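Lectin (Trichosanthes anguina, PDB 4HR6) probably binds carbohydrates as a seed lectin, being a nontoxic three-chain homologue of the type II ribosome-inactivating proteins. Local coordinates at residues Leu52-Asp55 against Thr56-Val60. Residues are numbered along the deposited sequence; the frame is centred on the assembly and turned at random.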
ATOM      1  N   LEU B  52     -28.642  -9.133 -17.422  1.00 37.97           N
ATOM      2  CA  LEU B  52     -29.049  -8.171 -16.389  1.00 37.08           C
ATOM      3  C   LEU B  52     -30.279  -7.387 -16.780  1.00 32.29           C
ATOM      4  O   LEU B  52     -30.376  -6.893 -17.887  1.00 30.30           O
ATOM      5  CB  LEU B  52     -27.943  -7.157 -16.104  1.00 38.68           C
ATOM      6  CG  LEU B  52     -26.624  -7.660 -15.542  1.00 40.34           C
ATOM      7  CD1 LEU B  52     -25.580  -6.555 -15.637  1.00 40.26           C
ATOM      8  CD2 LEU B  52     -26.815  -8.128 -14.111  1.00 41.53           C
ATOM      9  N   PHE B  53     -31.179  -7.228 -15.825  1.00 33.50           N
ATOM     10  CA  PHE B  53     -32.343  -6.360 -15.966  1.00 34.14           C
ATOM     11  C   PHE B  53     -33.118  -6.688 -17.234  1.00 34.46           C
ATOM     12  O   PHE B  53     -33.548  -5.805 -17.966  1.00 36.00           O
ATOM     13  CB  PHE B  53     -31.930  -4.880 -15.913  1.00 33.79           C
ATOM     14  CG  PHE B  53     -31.046  -4.532 -14.738  1.00 34.47           C
ATOM     15  CD1 PHE B  53     -31.383  -4.918 -13.446  1.00 36.37           C
ATOM     16  CD2 PHE B  53     -29.860  -3.830 -14.923  1.00 33.57           C
ATOM     17  CE1 PHE B  53     -30.559  -4.612 -12.374  1.00 35.30           C
ATOM     18  CE2 PHE B  53     -29.041  -3.526 -13.852  1.00 33.32           C
ATOM     19  CZ  PHE B  53     -29.388  -3.914 -12.582  1.00 33.62           C
ATOM     20  N   THR B  54     -33.296  -7.978 -17.484  1.00 37.12           N
ATOM     21  CA  THR B  54     -33.869  -8.439 -18.756  1.00 39.40           C
ATOM     22  C   THR B  54     -35.378  -8.227 -18.843  1.00 38.58           C
ATOM     23  O   THR B  54     -35.933  -8.230 -19.922  1.00 40.13           O
ATOM     24  CB  THR B  54     -33.531  -9.918 -19.006  1.00 39.73           C
ATOM     25  OG1 THR B  54     -33.846 -10.685 -17.834  1.00 39.07           O
ATOM     26  CG2 THR B  54     -32.051 -10.052 -19.296  1.00 42.09           C
ATOM     27  N   ASP B  55     -36.020  -8.023 -17.705  1.00 40.01           N
ATOM     28  CA  ASP B  55     -37.425  -7.643 -17.657  1.00 44.07           C
ATOM     29  C   ASP B  55     -37.588  -6.122 -17.530  1.00 40.67           C
ATOM     30  O   ASP B  55     -38.470  -5.661 -16.818  1.00 40.05           O
ATOM     31  CB  ASP B  55     -38.073  -8.321 -16.450  1.00 48.95           C
ATOM     32  CG  ASP B  55     -37.418  -7.908 -15.153  1.00 57.45           C
ATOM     33  OD1 ASP B  55     -36.169  -7.932 -15.079  1.00 64.87           O
ATOM     34  OD2 ASP B  55     -38.139  -7.517 -14.221  1.00 68.25           O
ATOM     35  N   THR B  56     -36.737  -5.351 -18.210  1.00 35.85           N
ATOM     36  CA  THR B  56     -36.828  -3.892 -18.223  1.00 34.30           C
ATOM     37  C   THR B  56     -36.595  -3.424 -19.638  1.00 33.39           C
ATOM     38  O   THR B  56     -36.114  -4.184 -20.468  1.00 34.85           O
ATOM     39  CB  THR B  56     -35.779  -3.230 -17.269  1.00 35.09           C
ATOM     40  OG1 THR B  56     -34.446  -3.386 -17.786  1.00 32.43           O
ATOM     41  CG2 THR B  56     -35.845  -3.853 -15.931  1.00 33.36           C
ATOM     42  N   HIS B  57     -36.941  -2.180 -19.921  1.00 35.53           N
ATOM     43  CA  HIS B  57     -36.490  -1.534 -21.138  1.00 39.43           C
ATOM     44  C   HIS B  57     -35.049  -1.140 -20.882  1.00 37.20           C
ATOM     45  O   HIS B  57     -34.786  -0.386 -19.963  1.00 38.73           O
ATOM     46  CB  HIS B  57     -37.299  -0.273 -21.450  1.00 45.52           C
ATOM     47  CG  HIS B  57     -38.771  -0.494 -21.506  1.00 55.01           C
ATOM     48  ND1 HIS B  57     -39.642   0.084 -20.607  1.00 63.49           N
ATOM     49  CD2 HIS B  57     -39.534  -1.238 -22.345  1.00 59.42           C
ATOM     50  CE1 HIS B  57     -40.875  -0.299 -20.885  1.00 64.23           C
ATOM     51  NE2 HIS B  57     -40.836  -1.103 -21.934  1.00 59.72           N
ATOM     52  N   GLN B  58     -34.131  -1.665 -21.685  1.00 34.66           N
ATOM     53  CA  GLN B  58     -32.713  -1.449 -21.506  1.00 35.30           C
ATOM     54  C   GLN B  58     -32.264  -0.280 -22.341  1.00 34.05           C
ATOM     55  O   GLN B  58     -32.160  -0.378 -23.540  1.00 37.83           O
ATOM     56  CB  GLN B  58     -31.920  -2.706 -21.883  1.00 34.59           C
ATOM     57  CG  GLN B  58     -32.248  -3.924 -21.025  1.00 36.63           C
ATOM     58  CD  GLN B  58     -31.587  -5.200 -21.530  1.00 37.10           C
ATOM     59  OE1 GLN B  58     -31.434  -5.375 -22.714  1.00 39.93           O
ATOM     60  NE2 GLN B  58     -31.175  -6.077 -20.622  1.00 37.82           N
ATOM     61  N   ASN B  59     -31.989   0.841 -21.701  1.00 34.26           N
ATOM     62  CA  ASN B  59     -31.482   2.008 -22.413  1.00 33.95           C
ATOM     63  C   ASN B  59     -29.970   1.988 -22.425  1.00 32.45           C
ATOM     64  O   ASN B  59     -29.341   1.542 -21.467  1.00 33.24           O
ATOM     65  CB  ASN B  59     -31.981   3.274 -21.735  1.00 35.39           C
ATOM     66  CG  ASN B  59     -33.478   3.315 -21.667  1.00 37.81           C
ATOM     67  OD1 ASN B  59     -34.123   3.648 -22.653  1.00 42.73           O
ATOM     68  ND2 ASN B  59     -34.046   2.957 -20.515  1.00 38.35           N
ATOM     69  N   VAL B  60     -29.398   2.489 -23.501  1.00 32.02           N
ATOM     70  CA  VAL B  60     -27.961   2.566 -23.662  1.00 33.99           C
ATOM     71  C   VAL B  60     -27.523   4.030 -23.552  1.00 33.91           C
ATOM     72  O   VAL B  60     -27.980   4.873 -24.305  1.00 33.78           O
ATOM     73  CB  VAL B  60     -27.537   2.004 -25.030  1.00 33.65           C
ATOM     74  CG1 VAL B  60     -26.026   2.027 -25.184  1.00 36.16           C
ATOM     75  CG2 VAL B  60     -28.053   0.584 -25.180  1.00 34.17           C
TER
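Phe53 and Thr56 close a type I beta turn that carries the chain from helix 46-51 into the edge strand 57-60 of the mixed sheet in this ribosome-inactivating-protein-like chain. The carbonyl of Phe53 receives two donors from the same residue. Thr56 N gives it the turn's own bond, a weak one at 3.2 Å, bent to 123° at the hydrogen. The shorter grip comes from the side chain, with Thr56 OG1 lying 2.6 Å from Phe53 O and tilted 20° from the carbonyl plane. Threonine suits this place because, with chi1 at 70°, OG1 sits between its own backbone N and carbonyl carbon, which directs it back to Phe53 O, while CG2 is left to pack beside the backbone at Asp55. OG1 also bonds Ser38 OG, tying the turn to the neighbouring strand 37-40. Phe53 offers Thr56 its CB, 3.5 Å from OG1, while its side chain leads off to touch Ala29 and Gln31 of strand 26-32. The turn itself lies at the surface, Thr54 and Asp55 being exposed, while the Phe53 side chain packs against the sheet.

Gln58 reaches back past the turn from two residues further on. Gln58 CG, anti to its own carbonyl carbon, passes 3.8 Å from Phe53 O, and the chain beyond runs extended (chi2 173°). A glutamine is long enough to span this distance and ends in an amide with two N-H groups. Its nitrogen bonds Phe49 O in the preceding helix, and, more weakly, the first carbonyl beyond that helix: Gln58 NE2 lies 3.0 Å from Leu52 O.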